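Local coordinates for protein oxidoreductase (Listeria innocua, PDB 3E18) that binds NAD through a Rossmann-type domain and is probably a dehydrogenase of the GFO/IDH/MocA family, its substrate unknown, at residues Val9-Gly14 and Asp67-Ala72. Sequence-based numbering, arbitrary orientation.
With NAD (nicotinamide-adenine-dinucleotide), chain E.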
# COMPACT_ATOMS: atom_id res chain seq x y z
N VAL A 9 -33.43 -24.06 11.76
CA VAL A 9 -33.34 -23.56 13.14
C VAL A 9 -32.10 -22.67 13.29
O VAL A 9 -31.00 -23.02 12.84
CB VAL A 9 -33.37 -24.70 14.19
CG1 VAL A 9 -33.00 -24.19 15.59
CG2 VAL A 9 -34.76 -25.37 14.20
N ILE A 10 -32.31 -21.50 13.91
CA ILE A 10 -31.24 -20.56 14.23
C ILE A 10 -30.56 -20.98 15.52
O ILE A 10 -31.21 -21.07 16.57
CB ILE A 10 -31.79 -19.10 14.36
CG1 ILE A 10 -32.49 -18.63 13.08
CG2 ILE A 10 -30.69 -18.11 14.83
CD1 ILE A 10 -31.64 -18.62 11.85
N VAL A 11 -29.26 -21.25 15.44
CA VAL A 11 -28.45 -21.61 16.61
C VAL A 11 -27.46 -20.48 16.90
O VAL A 11 -26.48 -20.28 16.17
CB VAL A 11 -27.66 -22.93 16.38
CG1 VAL A 11 -26.92 -23.33 17.64
CG2 VAL A 11 -28.60 -24.04 15.93
N GLY A 12 -27.73 -19.75 17.97
CA GLY A 12 -26.96 -18.56 18.28
C GLY A 12 -27.84 -17.36 17.95
O GLY A 12 -27.83 -16.87 16.83
N TYR A 13 -28.59 -16.90 18.94
CA TYR A 13 -29.49 -15.77 18.72
C TYR A 13 -28.85 -14.45 19.17
O TYR A 13 -29.36 -13.75 20.05
CB TYR A 13 -30.84 -16.03 19.40
CG TYR A 13 -31.93 -15.10 18.94
CD1 TYR A 13 -32.48 -15.22 17.67
CD2 TYR A 13 -32.43 -14.10 19.79
CE1 TYR A 13 -33.49 -14.37 17.25
CE2 TYR A 13 -33.42 -13.24 19.37
CZ TYR A 13 -33.96 -13.38 18.11
OH TYR A 13 -34.95 -12.52 17.71
N GLY A 14 -27.73 -14.11 18.54
CA GLY A 14 -27.06 -12.86 18.85
C GLY A 14 -27.33 -11.85 17.76
O GLY A 14 -28.37 -11.91 17.10
N ASP A 67 -34.89 -29.49 9.08
CA ASP A 67 -34.11 -29.92 7.93
C ASP A 67 -32.68 -29.37 7.95
O ASP A 67 -31.78 -29.99 7.41
CB ASP A 67 -34.79 -29.47 6.64
CG ASP A 67 -36.21 -29.98 6.55
OD1 ASP A 67 -36.40 -31.20 6.72
OD2 ASP A 67 -37.13 -29.17 6.32
N ALA A 68 -32.50 -28.20 8.56
CA ALA A 68 -31.22 -27.49 8.48
C ALA A 68 -31.02 -26.61 9.70
O ALA A 68 -31.98 -26.21 10.36
CB ALA A 68 -31.15 -26.66 7.20
N VAL A 69 -29.75 -26.36 10.04
CA VAL A 69 -29.43 -25.40 11.08
C VAL A 69 -28.55 -24.27 10.56
O VAL A 69 -27.73 -24.45 9.66
CB VAL A 69 -28.80 -26.04 12.37
CG1 VAL A 69 -29.69 -27.15 12.94
CG2 VAL A 69 -27.39 -26.54 12.10
N LEU A 70 -28.78 -23.09 11.11
CA LEU A 70 -27.92 -21.94 10.88
C LEU A 70 -27.06 -21.76 12.13
O LEU A 70 -27.60 -21.56 13.22
CB LEU A 70 -28.76 -20.69 10.59
CG LEU A 70 -28.13 -19.31 10.29
CD1 LEU A 70 -27.89 -18.54 11.56
CD2 LEU A 70 -26.82 -19.42 9.52
N ILE A 71 -25.74 -21.80 11.98
CA ILE A 71 -24.82 -21.58 13.11
C ILE A 71 -24.28 -20.16 13.15
O ILE A 71 -23.48 -19.76 12.31
CB ILE A 71 -23.69 -22.63 13.15
CG1 ILE A 71 -24.30 -24.02 13.35
CG2 ILE A 71 -22.68 -22.37 14.29
CD1 ILE A 71 -23.47 -25.11 12.80
N ALA A 72 -24.75 -19.39 14.13
CA ALA A 72 -24.29 -18.02 14.29
C ALA A 72 -23.79 -17.78 15.72
O ALA A 72 -24.16 -16.80 16.38
CB ALA A 72 -25.41 -17.05 13.92
PA NAD E . -22.98 -12.42 19.28
O1A NAD E . -23.75 -11.18 19.07
O2A NAD E . -22.10 -12.40 20.46
O5B NAD E . -23.97 -13.68 19.34
C5B NAD E . -23.53 -15.02 19.47
C4B NAD E . -24.65 -15.79 20.16
O4B NAD E . -24.35 -17.17 20.22
C3B NAD E . -24.84 -15.31 21.60
O3B NAD E . -26.20 -14.98 21.79
C2B NAD E . -24.45 -16.51 22.44
O2B NAD E . -25.20 -16.61 23.63
C1B NAD E . -24.71 -17.67 21.49
N9A NAD E . -23.91 -18.86 21.80
C8A NAD E . -22.62 -18.92 22.26
N7A NAD E . -22.27 -20.22 22.40
C5A NAD E . -23.32 -20.99 22.04
C6A NAD E . -23.51 -22.36 22.00
N6A NAD E . -22.47 -23.17 22.19
N1A NAD E . -24.73 -22.87 21.57
C2A NAD E . -25.76 -22.02 21.20
N3A NAD E . -25.56 -20.66 21.24
C4A NAD E . -24.37 -20.15 21.66
O3 NAD E . -22.09 -12.71 17.95
PN NAD E . -22.44 -12.19 16.49
O1N NAD E . -21.81 -10.85 16.27
O2N NAD E . -23.87 -12.40 16.18
O5D NAD E . -21.56 -13.22 15.57
C5D NAD E . -21.77 -14.62 15.58
C4D NAD E . -21.16 -15.24 14.31
O4D NAD E . -21.61 -14.54 13.16
C3D NAD E . -19.64 -15.15 14.27
O3D NAD E . -19.12 -16.29 13.60
C2D NAD E . -19.34 -13.94 13.42
O2D NAD E . -18.12 -14.11 12.73
C1D NAD E . -20.52 -13.94 12.46
N1N NAD E . -20.90 -12.62 11.89
C2N NAD E . -20.94 -12.54 10.52
C3N NAD E . -21.28 -11.36 9.87
C7N NAD E . -21.53 -11.39 8.40
O7N NAD E . -21.67 -10.19 7.70
N7N NAD E . -21.62 -12.57 7.76
C4N NAD E . -21.63 -10.23 10.64
C5N NAD E . -21.61 -10.33 12.03
C6N NAD E . -21.25 -11.53 12.65
O HOH W 1 -25.70 -14.52 16.48
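Val11 sets CG1 anti to its backbone N (chi1 -175°), which brings that methyl to 4.0 Å from adenine C2A of NAD, and turns the other branch back toward the neighbouring strand, where CG2 meets Val69 CB at 4.1 Å. On the other face of the sheet Ile10 swings CG1 beside its own N, and its terminal methyl CD1 comes to 3.8 Å from Leu70 CB; the two side chains run alongside each other in the same direction, and both also touch His20 of helix 15-25. Beta-branched Val9, Val11, Val69 and Ile71 occupy the opposite face, where they give helices 57-62 and 78-87 an apolar surface to cover. Between the backbones, parallel pairing follows the usual zigzag: Val9 N and O bond to Ala68 O and Leu70 N, then Val11 N reaches Leu70 O at 2.8 Å, and Val11 O receives Ala72 N in an almost straight bond. These are strands 6-11 and 68-71 of a Rossmann fold; 68-71 is the middle strand of the five-stranded parallel sheet and 6-11 lies next to it, and the nucleotide lies across their C-terminal ends. Here Gly12 and Gly14 belong to what is probably the GxGxxG dinucleotide-binding turn. Gly12 has a phi of 106° and a psi of 91°, a backbone shape that suits glycine; at Gly14 the lack of a side chain lets NAD O5B come to 3.2 Å from its CA. Just past the strand, Ala72 CB lies 3.8 Å from Gly12 O. A water accepts from Gly14 N and lies within hydrogen-bonding distance of both Ala72 O and the phosphate oxygen O2N of NAD, so it links the glycine turn and the end of 67-72 to the cofactor phosphate.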